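Local coordinates for PTS-dependent dihydroxyacetone kinase operon regulatory protein (Escherichia coli, PDB 4LRZ), which activates transcription of the dhaKLM operon from a sigma-70 promoter and represses its own gene, here present as its N-terminal, probably sensory, part, at residues W32-F43 with L100-C108; I16-M27 with E110-L120. All blocks are in the same frame, centred on the assembly; numbering follows the deposited sequence.

Contact 2 starts first along the chain. Residues 16-27, on helix 14-26, meet residues 110-120, on helix 110-113 and helix 117-124, and so close a loop of 82 intervening residues. Contact 1 lies within that loop. Residues 32-43 run up to helix 40-49 and meet residues 100-108, which follow helix 91-99, closing a shorter loop of 56 residues. The two contacts therefore nest and do not cross. Together they lay the N-terminal region, up to the start of helix 40-49, against one continuous part of the GAF domain. The centres of contact 1 and contact 2 are about 18 Å apart. They touch where C108 packs on I113, L118 and S119, and where F102 meets L118.

Contact 1. Residues W32-F43 with L100-C108; sequences WNVPHQAQGVTF and LGFNDGTYC
W32 carries CG anti to its backbone N (chi1 -165°), which turns the indole toward L100. NE1 of W32 donates to L100 O at 2.8 Å. The acceptor lies in the indole plane, and the N-H points at it with an angle of 147°. Farther along that ring, W32 CH2 reaches F102 CZ, and the two side chains cross at about a right angle. Q37 is also anti at chi1 (-158°) and extended beyond CG. This carries its amide to D104 O, which NE2 meets at 3.1 Å, close to the line of the C=O bond. On the way, Q37 CG passes T106 OG1.

The backbones form a single beta bridge between Q37 and T106. Y107 N donates to H36 O at 2.9 Å, and A38 N to G105 O at 2.6 Å. One water joins H36 N to Y107 O. The H36 and Y107 rings are near parallel but slid apart, with little overlap; H36 CD2 lies 3.4 Å from Y107 CD2. A38 CB packs against CE2 of the same tyrosine. F43 CE1 comes to 3.4 Å from G105 N, and its CZ meets D104 CB. P35 CB lies 3.4 Å from G101 O. T106 OG1 donates to that carbonyl and accepts from N103 N, tying the turn to G101.

G101 ends helix 91-99 in a Schellman motif, and a type II turn runs from N103 to T106. N103 OD1 bonds back to S98. Backbone bonds from G105 and T106 to I84 tie this GAF-domain loop, along which the N-terminal segment lies, to strand 84-89. F102 packs on F76 of strand 74-79 and on L118 of helix 117-124. W32 reaches I113 of helix 110-113, while H36 and Y107 touch I112 of that helix.

Contact 2. Residues I16-M27 with E110-L120; sequences IATSWERCNKLM and EGIIGTCALSL
R22 and E110 meet with their side chains crossing at about a right angle. The guanidinium offers one side, NE and NH2, to both carboxylate oxygens, and the two planes are 32° apart. R22 NE donates to E110 OE1 at 2.8 Å, with OE1 in the guanidinium plane and a nearly straight N-H (164°). R22 NH2 donates to OE2 of E110, also at 2.8 Å, on its syn lone pair. The arginine bends at chi3 to turn its edge to the acid, while E110 stays extended beyond CG. S19 CA lies against one face of the guanidinium, toward its rim.

S19 approaches E110 from another direction. Its OG meets E110 OE2 at 2.6 Å from above the carboxylate plane. S19 OG in turn accepts from T115 OG1 at 2.5 Å, so two hydrogen bonds run from T115 through S19 to E110. T115 OG1 also lies near the plane of the W20 ring, at its edge, 3.1 Å from CD1. I16 CG2 lies toward the rim, above one face of that indole, whose NE1 bonds to Q134 O.

C23 SG packs against G114 CA at 3.6 Å, beside E110 CG. Farther along, M27 bends at chi3 and brings CE to 3.3 Å from E110 O, with G111 CA nearby. At the other end, I16 CD1 and L120 CD1 touch, the two side chains crossing nearly perpendicularly. Helix 14-26 is thus laid on the GAF segment containing helix 110-113 and the start of helix 117-124. I123 of the latter touches both R22 and E110.

The buried carboxylate of E110 accepts three bonds from R22 and S19, two of them at OE2. The adjacent arginine probably favours the ionised acid, and the paired grip limits rotation of the carboxylate.

Contact 1. Residues W32-F43 with L100-C108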
loop_
_atom_site.group_PDB
_atom_site.type_symbol
_atom_site.label_atom_id
_atom_site.label_comp_id
_atom_site.label_asym_id
_atom_site.label_seq_id
_atom_site.Cartn_x
_atom_site.Cartn_y
_atom_site.Cartn_z
ATOM N N TRP F 32 -39.086 -6.129 -17.122
ATOM C CA TRP F 32 -37.884 -6.865 -16.742
ATOM C C TRP F 32 -37.748 -8.011 -17.703
ATOM O O TRP F 32 -38.726 -8.690 -18.007
ATOM C CB TRP F 32 -37.963 -7.385 -15.290
ATOM C CG TRP F 32 -36.637 -7.847 -14.713
ATOM C CD1 TRP F 32 -36.158 -9.129 -14.681
ATOM C CD2 TRP F 32 -35.629 -7.028 -14.084
ATOM N NE1 TRP F 32 -34.922 -9.166 -14.060
ATOM C CE2 TRP F 32 -34.571 -7.896 -13.684
ATOM C CE3 TRP F 32 -35.529 -5.657 -13.795
ATOM C CZ2 TRP F 32 -33.411 -7.433 -13.037
ATOM C CZ3 TRP F 32 -34.367 -5.195 -13.141
ATOM C CH2 TRP F 32 -33.328 -6.091 -12.769
ATOM N N ASN F 33 -36.533 -8.209 -18.199
ATOM C CA ASN F 33 -36.265 -9.290 -19.109
ATOM C C ASN F 33 -34.938 -9.961 -18.845
ATOM O O ASN F 33 -34.255 -9.664 -17.896
ATOM C CB ASN F 33 -36.302 -8.796 -20.546
ATOM C CG ASN F 33 -37.047 -9.754 -21.464
ATOM O OD1 ASN F 33 -36.550 -10.835 -21.795
ATOM N ND2 ASN F 33 -38.241 -9.359 -21.879
ATOM N N VAL F 34 -34.637 -10.921 -19.697
ATOM C CA VAL F 34 -33.379 -11.606 -19.829
ATOM C C VAL F 34 -32.178 -10.632 -19.726
ATOM O O VAL F 34 -32.189 -9.545 -20.319
ATOM C CB VAL F 34 -33.463 -12.274 -21.201
ATOM C CG1 VAL F 34 -32.159 -12.261 -21.897
ATOM C CG2 VAL F 34 -34.088 -13.692 -21.107
ATOM N N PRO F 35 -31.128 -11.012 -18.967
ATOM C CA PRO F 35 -30.019 -10.065 -18.833
ATOM C C PRO F 35 -29.223 -9.838 -20.133
ATOM O O PRO F 35 -29.246 -10.666 -21.080
ATOM C CB PRO F 35 -29.108 -10.769 -17.828
ATOM C CG PRO F 35 -29.235 -12.211 -18.240
ATOM C CD PRO F 35 -30.754 -12.341 -18.443
ATOM N N HIS F 36 -28.521 -8.712 -20.148
ATOM C CA HIS F 36 -27.479 -8.456 -21.125
ATOM C C HIS F 36 -26.230 -8.940 -20.390
ATOM O O HIS F 36 -25.867 -8.394 -19.349
ATOM C CB HIS F 36 -27.403 -6.944 -21.425
ATOM C CG HIS F 36 -26.385 -6.585 -22.460
ATOM N ND1 HIS F 36 -26.411 -7.101 -23.739
ATOM C CD2 HIS F 36 -25.314 -5.759 -22.409
ATOM C CE1 HIS F 36 -25.382 -6.630 -24.421
ATOM N NE2 HIS F 36 -24.707 -5.804 -23.642
ATOM N N GLN F 37 -25.586 -9.966 -20.938
ATOM C CA GLN F 37 -24.648 -10.760 -20.193
ATOM C C GLN F 37 -23.489 -11.105 -21.077
ATOM O O GLN F 37 -23.678 -11.746 -22.093
ATOM C CB GLN F 37 -25.325 -12.057 -19.726
ATOM C CG GLN F 37 -24.626 -12.737 -18.499
ATOM C CD GLN F 37 -25.156 -14.138 -18.209
ATOM O OE1 GLN F 37 -26.335 -14.446 -18.437
ATOM N NE2 GLN F 37 -24.286 -14.997 -17.718
ATOM N N ALA F 38 -22.293 -10.687 -20.689
ATOM C CA ALA F 38 -21.098 -11.058 -21.439
ATOM C C ALA F 38 -20.935 -12.572 -21.397
ATOM O O ALA F 38 -21.365 -13.236 -20.465
ATOM C CB ALA F 38 -19.857 -10.348 -20.927
ATOM N N GLN F 39 -20.265 -13.091 -22.405
ATOM C CA GLN F 39 -20.488 -14.442 -22.852
ATOM C C GLN F 39 -19.196 -15.070 -23.333
ATOM O O GLN F 39 -18.337 -14.376 -23.876
ATOM C CB GLN F 39 -21.459 -14.355 -24.035
ATOM C CG GLN F 39 -22.560 -15.409 -24.066
ATOM C CD GLN F 39 -22.772 -15.977 -25.482
ATOM O OE1 GLN F 39 -23.831 -16.540 -25.789
ATOM N NE2 GLN F 39 -21.749 -15.841 -26.345
ATOM N N GLY F 40 -19.073 -16.383 -23.137
ATOM C CA GLY F 40 -17.997 -17.200 -23.721
ATOM C C GLY F 40 -16.620 -16.556 -23.699
ATOM O O GLY F 40 -15.927 -16.577 -22.655
ATOM N N VAL F 41 -16.243 -15.956 -24.835
ATOM C CA VAL F 41 -14.878 -15.466 -25.080
ATOM C C VAL F 41 -14.653 -14.031 -24.651
ATOM O O VAL F 41 -13.664 -13.736 -23.970
ATOM C CB VAL F 41 -14.431 -15.683 -26.579
ATOM C CG1 VAL F 41 -13.654 -14.448 -27.156
ATOM C CG2 VAL F 41 -13.623 -16.992 -26.708
ATOM N N THR F 42 -15.568 -13.145 -25.047
ATOM C CA THR F 42 -15.519 -11.729 -24.673
ATOM C C THR F 42 -15.499 -11.568 -23.149
ATOM O O THR F 42 -14.876 -10.621 -22.631
ATOM C CB THR F 42 -16.720 -10.939 -25.218
ATOM O OG1 THR F 42 -17.679 -10.767 -24.178
ATOM C CG2 THR F 42 -17.374 -11.658 -26.403
ATOM N N PHE F 43 -16.184 -12.488 -22.454
ATOM C CA PHE F 43 -16.214 -12.500 -20.991
ATOM C C PHE F 43 -14.844 -12.889 -20.460
ATOM O O PHE F 43 -14.292 -12.185 -19.593
ATOM C CB PHE F 43 -17.341 -13.382 -20.377
ATOM C CG PHE F 43 -17.327 -13.410 -18.837
ATOM C CD1 PHE F 43 -17.567 -12.252 -18.100
ATOM C CD2 PHE F 43 -17.031 -14.583 -18.144
ATOM C CE1 PHE F 43 -17.525 -12.261 -16.684
ATOM C CE2 PHE F 43 -16.980 -14.622 -16.743
ATOM C CZ PHE F 43 -17.227 -13.463 -16.002
ATOM N N LEU F 100 -33.165 -13.497 -11.117
ATOM C CA LEU F 100 -33.472 -12.191 -11.683
ATOM C C LEU F 100 -32.561 -11.793 -12.826
ATOM O O LEU F 100 -32.737 -10.696 -13.376
ATOM C CB LEU F 100 -33.407 -11.096 -10.610
ATOM C CG LEU F 100 -34.355 -11.272 -9.428
ATOM C CD1 LEU F 100 -34.202 -10.109 -8.468
ATOM C CD2 LEU F 100 -35.812 -11.403 -9.919
ATOM N N GLY F 101 -31.587 -12.647 -13.177
ATOM C CA GLY F 101 -30.600 -12.324 -14.224
ATOM C C GLY F 101 -29.182 -11.909 -13.817
ATOM O O GLY F 101 -28.309 -11.648 -14.693
ATOM N N PHE F 102 -28.902 -11.840 -12.517
ATOM C CA PHE F 102 -27.577 -11.411 -12.109
ATOM C C PHE F 102 -26.653 -12.624 -12.006
ATOM O O PHE F 102 -26.789 -13.409 -11.095
ATOM C CB PHE F 102 -27.628 -10.698 -10.767
ATOM C CG PHE F 102 -28.460 -9.441 -10.743
ATOM C CD1 PHE F 102 -29.682 -9.429 -10.104
ATOM C CD2 PHE F 102 -27.990 -8.270 -11.304
ATOM C CE1 PHE F 102 -30.455 -8.255 -10.027
ATOM C CE2 PHE F 102 -28.743 -7.097 -11.235
ATOM C CZ PHE F 102 -29.987 -7.095 -10.596
ATOM N N ASN F 103 -25.731 -12.784 -12.952
ATOM C CA ASN F 103 -24.800 -13.900 -13.001
ATOM C C ASN F 103 -23.462 -13.287 -13.323
ATOM O O ASN F 103 -23.387 -12.106 -13.572
ATOM C CB ASN F 103 -25.175 -14.846 -14.140
ATOM C CG ASN F 103 -26.532 -15.475 -13.955
ATOM O OD1 ASN F 103 -26.743 -16.287 -13.032
ATOM N ND2 ASN F 103 -27.473 -15.112 -14.827
ATOM N N ASP F 104 -22.404 -14.092 -13.342
ATOM C CA ASP F 104 -21.116 -13.637 -13.862
ATOM C C ASP F 104 -21.323 -13.123 -15.288
ATOM O O ASP F 104 -21.987 -13.764 -16.093
ATOM C CB ASP F 104 -20.085 -14.765 -13.893
ATOM C CG ASP F 104 -19.630 -15.188 -12.522
ATOM O OD1 ASP F 104 -18.958 -16.224 -12.454
ATOM O OD2 ASP F 104 -19.950 -14.529 -11.515
ATOM N N GLY F 105 -20.749 -11.965 -15.577
ATOM C CA GLY F 105 -20.926 -11.313 -16.885
ATOM C C GLY F 105 -22.163 -10.479 -17.164
ATOM O O GLY F 105 -22.230 -9.868 -18.238
ATOM N N THR F 106 -23.159 -10.466 -16.271
ATOM C CA THR F 106 -24.333 -9.602 -16.433
ATOM C C THR F 106 -23.891 -8.146 -16.262
ATOM O O THR F 106 -23.185 -7.824 -15.277
ATOM C CB THR F 106 -25.358 -9.895 -15.336
ATOM O OG1 THR F 106 -25.892 -11.203 -15.526
ATOM C CG2 THR F 106 -26.527 -8.893 -15.334
ATOM N N TYR F 107 -24.273 -7.292 -17.206
ATOM C CA TYR F 107 -24.081 -5.837 -17.095
ATOM C C TYR F 107 -25.238 -5.201 -16.339
ATOM O O TYR F 107 -26.388 -5.512 -16.598
ATOM C CB TYR F 107 -23.995 -5.186 -18.488
ATOM C CG TYR F 107 -22.818 -5.622 -19.307
ATOM C CD1 TYR F 107 -21.610 -4.954 -19.191
ATOM C CD2 TYR F 107 -22.921 -6.691 -20.233
ATOM C CE1 TYR F 107 -20.513 -5.307 -19.965
ATOM C CE2 TYR F 107 -21.827 -7.071 -21.022
ATOM C CZ TYR F 107 -20.608 -6.364 -20.856
ATOM O OH TYR F 107 -19.482 -6.668 -21.560
ATOM N N CYS F 108 -24.921 -4.285 -15.440
ATOM C CA CYS F 108 -25.883 -3.709 -14.516
ATOM C C CYS F 108 -25.929 -2.201 -14.670
ATOM O O CYS F 108 -26.378 -1.481 -13.735
ATOM C CB CYS F 108 -25.457 -4.012 -13.061
ATOM S SG CYS F 108 -25.271 -5.750 -12.700
HETATM O O HOH W 1 -28.538 -7.095 -17.777
#

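Contact 2. Residues I16-M27 with E110-L120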
loop_
_atom_site.group_PDB
_atom_site.type_symbol
_atom_site.label_atom_id
_atom_site.label_comp_id
_atom_site.label_asym_id
_atom_site.label_seq_id
_atom_site.Cartn_x
_atom_site.Cartn_y
_atom_site.Cartn_z
ATOM N N ILE F 16 -30.962 10.236 -6.655
ATOM C CA ILE F 16 -31.945 9.269 -7.124
ATOM C C ILE F 16 -32.887 9.877 -8.169
ATOM O O ILE F 16 -33.068 9.312 -9.240
ATOM C CB ILE F 16 -32.754 8.636 -5.944
ATOM C CG1 ILE F 16 -32.057 7.371 -5.433
ATOM C CG2 ILE F 16 -34.147 8.214 -6.379
ATOM C CD1 ILE F 16 -30.827 7.614 -4.640
ATOM N N ALA F 17 -33.462 11.029 -7.830
ATOM C CA ALA F 17 -34.414 11.744 -8.653
ATOM C C ALA F 17 -33.822 12.062 -10.023
ATOM O O ALA F 17 -34.483 11.893 -11.034
ATOM C CB ALA F 17 -34.859 13.049 -7.935
ATOM N N THR F 18 -32.573 12.513 -10.036
ATOM C CA THR F 18 -31.849 12.819 -11.260
ATOM C C THR F 18 -31.667 11.562 -12.101
ATOM O O THR F 18 -31.867 11.591 -13.322
ATOM C CB THR F 18 -30.479 13.412 -10.914
ATOM O OG1 THR F 18 -30.695 14.624 -10.181
ATOM C CG2 THR F 18 -29.672 13.715 -12.160
ATOM N N SER F 19 -31.314 10.462 -11.423
ATOM C CA SER F 19 -31.195 9.157 -12.048
ATOM C C SER F 19 -32.515 8.695 -12.670
ATOM O O SER F 19 -32.541 8.174 -13.789
ATOM C CB SER F 19 -30.689 8.123 -11.048
ATOM O OG SER F 19 -30.778 6.814 -11.602
ATOM N N TRP F 20 -33.606 8.886 -11.934
ATOM C CA TRP F 20 -34.940 8.630 -12.452
ATOM C C TRP F 20 -35.246 9.417 -13.719
ATOM O O TRP F 20 -35.804 8.855 -14.642
ATOM C CB TRP F 20 -35.973 8.937 -11.410
ATOM C CG TRP F 20 -36.105 7.914 -10.324
ATOM C CD1 TRP F 20 -35.277 6.843 -10.068
ATOM C CD2 TRP F 20 -37.094 7.912 -9.284
ATOM N NE1 TRP F 20 -35.722 6.161 -8.965
ATOM C CE2 TRP F 20 -36.828 6.790 -8.458
ATOM C CE3 TRP F 20 -38.203 8.735 -8.987
ATOM C CZ2 TRP F 20 -37.635 6.460 -7.346
ATOM C CZ3 TRP F 20 -38.995 8.418 -7.866
ATOM C CH2 TRP F 20 -38.702 7.292 -7.056
ATOM N N GLU F 21 -34.866 10.696 -13.775
ATOM C CA GLU F 21 -35.058 11.490 -15.013
ATOM C C GLU F 21 -34.304 10.913 -16.213
ATOM O O GLU F 21 -34.796 11.011 -17.316
ATOM C CB GLU F 21 -34.677 12.987 -14.878
ATOM C CG GLU F 21 -35.462 13.833 -13.836
ATOM C CD GLU F 21 -34.946 15.315 -13.714
ATOM O OE1 GLU F 21 -33.768 15.603 -14.107
ATOM O OE2 GLU F 21 -35.727 16.193 -13.221
ATOM N N ARG F 22 -33.115 10.338 -16.015
ATOM C CA ARG F 22 -32.378 9.719 -17.140
ATOM C C ARG F 22 -33.074 8.436 -17.588
ATOM O O ARG F 22 -33.229 8.172 -18.786
ATOM C CB ARG F 22 -30.923 9.435 -16.777
ATOM C CG ARG F 22 -30.108 10.683 -16.393
ATOM C CD ARG F 22 -28.596 10.338 -16.248
ATOM N NE ARG F 22 -28.295 9.437 -15.125
ATOM C CZ ARG F 22 -28.029 9.853 -13.881
ATOM N NH1 ARG F 22 -28.028 11.158 -13.586
ATOM N NH2 ARG F 22 -27.766 8.962 -12.926
ATOM N N CYS F 23 -33.518 7.662 -16.607
ATOM C CA CYS F 23 -34.202 6.384 -16.851
ATOM C C CYS F 23 -35.582 6.539 -17.508
ATOM O O CYS F 23 -36.025 5.654 -18.238
ATOM C CB CYS F 23 -34.338 5.596 -15.541
ATOM S SG CYS F 23 -32.789 4.895 -14.830
ATOM N N ASN F 24 -36.238 7.667 -17.227
ATOM C CA ASN F 24 -37.556 8.017 -17.759
ATOM C C ASN F 24 -37.619 8.096 -19.289
ATOM O O ASN F 24 -38.638 7.777 -19.874
ATOM C CB ASN F 24 -38.014 9.362 -17.176
ATOM C CG ASN F 24 -38.850 9.196 -15.941
ATOM O OD1 ASN F 24 -39.506 8.168 -15.764
ATOM N ND2 ASN F 24 -38.837 10.203 -15.068
ATOM N N LYS F 25 -36.519 8.543 -19.902
ATOM C CA LYS F 25 -36.409 8.695 -21.341
ATOM C C LYS F 25 -36.696 7.388 -22.082
ATOM O O LYS F 25 -37.510 7.378 -23.010
ATOM C CB LYS F 25 -35.020 9.211 -21.721
ATOM C CG LYS F 25 -34.687 10.635 -21.221
ATOM C CD LYS F 25 -33.194 11.017 -21.528
ATOM C CE LYS F 25 -32.628 12.151 -20.622
ATOM N NZ LYS F 25 -31.291 11.817 -19.918
ATOM N N LEU F 26 -36.084 6.290 -21.640
ATOM C CA LEU F 26 -35.920 5.075 -22.454
ATOM C C LEU F 26 -36.401 3.769 -21.855
ATOM O O LEU F 26 -36.053 2.700 -22.349
ATOM C CB LEU F 26 -34.436 4.825 -22.677
ATOM C CG LEU F 26 -33.614 5.789 -23.502
ATOM C CD1 LEU F 26 -32.150 5.585 -23.059
ATOM C CD2 LEU F 26 -33.850 5.556 -25.005
ATOM N N MET F 27 -37.155 3.834 -20.783
ATOM C CA MET F 27 -37.231 2.690 -19.917
ATOM C C MET F 27 -38.506 2.832 -19.099
ATOM O O MET F 27 -38.915 3.939 -18.742
ATOM C CB MET F 27 -35.992 2.721 -18.985
ATOM C CG MET F 27 -35.070 1.478 -18.920
ATOM S SD MET F 27 -33.785 1.560 -17.540
ATOM C CE MET F 27 -33.042 3.109 -18.061
ATOM N N GLU F 110 -27.034 1.537 -15.594
ATOM C CA GLU F 110 -28.233 2.245 -15.272
ATOM C C GLU F 110 -29.187 2.179 -16.451
ATOM O O GLU F 110 -30.399 2.147 -16.249
ATOM C CB GLU F 110 -27.883 3.708 -15.045
ATOM C CG GLU F 110 -29.041 4.537 -14.570
ATOM C CD GLU F 110 -28.610 5.960 -14.232
ATOM O OE1 GLU F 110 -28.162 6.671 -15.150
ATOM O OE2 GLU F 110 -28.690 6.367 -13.041
ATOM N N GLY F 111 -28.632 2.211 -17.667
ATOM C CA GLY F 111 -29.428 2.154 -18.895
ATOM C C GLY F 111 -30.041 0.768 -19.093
ATOM O O GLY F 111 -30.849 0.575 -20.000
ATOM N N ILE F 112 -29.676 -0.204 -18.243
ATOM C CA ILE F 112 -30.259 -1.557 -18.408
ATOM C C ILE F 112 -31.170 -1.922 -17.232
ATOM O O ILE F 112 -32.272 -2.452 -17.408
ATOM C CB ILE F 112 -29.174 -2.645 -18.588
ATOM C CG1 ILE F 112 -28.190 -2.241 -19.686
ATOM C CG2 ILE F 112 -29.811 -4.005 -18.832
ATOM C CD1 ILE F 112 -27.070 -3.230 -19.932
ATOM N N ILE F 113 -30.736 -1.637 -16.017
ATOM C CA ILE F 113 -31.526 -2.101 -14.881
ATOM C C ILE F 113 -32.140 -0.943 -14.101
ATOM O O ILE F 113 -32.783 -1.163 -13.082
ATOM C CB ILE F 113 -30.734 -3.107 -13.927
ATOM C CG1 ILE F 113 -29.567 -2.398 -13.186
ATOM C CG2 ILE F 113 -30.318 -4.398 -14.693
ATOM C CD1 ILE F 113 -28.968 -3.206 -12.087
ATOM N N GLY F 114 -31.903 0.282 -14.566
ATOM C CA GLY F 114 -32.414 1.434 -13.860
ATOM C C GLY F 114 -31.576 1.824 -12.641
ATOM O O GLY F 114 -30.576 1.195 -12.340
ATOM N N THR F 115 -32.009 2.885 -11.981
ATOM C CA THR F 115 -31.391 3.414 -10.802
ATOM C C THR F 115 -31.193 2.317 -9.781
ATOM O O THR F 115 -32.181 1.663 -9.354
ATOM C CB THR F 115 -32.311 4.455 -10.148
ATOM O OG1 THR F 115 -32.804 5.346 -11.150
ATOM C CG2 THR F 115 -31.573 5.236 -9.039
ATOM N N CYS F 116 -29.921 2.171 -9.386
ATOM C CA CYS F 116 -29.425 1.123 -8.517
ATOM C C CYS F 116 -27.989 1.437 -8.126
ATOM O O CYS F 116 -27.182 1.840 -8.963
ATOM C CB CYS F 116 -29.470 -0.244 -9.234
ATOM S SG CYS F 116 -29.138 -1.624 -8.134
ATOM N N ALA F 117 -27.660 1.221 -6.858
ATOM C CA ALA F 117 -26.310 1.418 -6.364
ATOM C C ALA F 117 -25.239 0.768 -7.285
ATOM O O ALA F 117 -24.152 1.327 -7.506
ATOM C CB ALA F 117 -26.218 0.885 -4.924
ATOM N N LEU F 118 -25.558 -0.411 -7.818
ATOM C CA LEU F 118 -24.639 -1.153 -8.686
ATOM C C LEU F 118 -24.036 -0.246 -9.758
ATOM O O LEU F 118 -22.841 -0.409 -10.119
ATOM C CB LEU F 118 -25.365 -2.312 -9.376
ATOM C CG LEU F 118 -25.844 -3.456 -8.526
ATOM C CD1 LEU F 118 -26.405 -4.579 -9.350
ATOM C CD2 LEU F 118 -24.640 -3.982 -7.675
ATOM N N SER F 119 -24.839 0.697 -10.285
ATOM C CA SER F 119 -24.278 1.709 -11.230
ATOM C C SER F 119 -24.084 3.076 -10.627
ATOM O O SER F 119 -23.160 3.782 -10.985
ATOM C CB SER F 119 -25.137 1.848 -12.517
ATOM O OG SER F 119 -26.467 2.292 -12.242
ATOM N N LEU F 120 -24.969 3.484 -9.736
ATOM C CA LEU F 120 -24.954 4.867 -9.280
ATOM C C LEU F 120 -23.663 5.180 -8.517
ATOM O O LEU F 120 -23.223 6.340 -8.442
ATOM C CB LEU F 120 -26.132 5.097 -8.371
ATOM C CG LEU F 120 -27.018 6.292 -8.579
ATOM C CD1 LEU F 120 -27.715 6.568 -7.231
ATOM C CD2 LEU F 120 -26.308 7.547 -9.193
#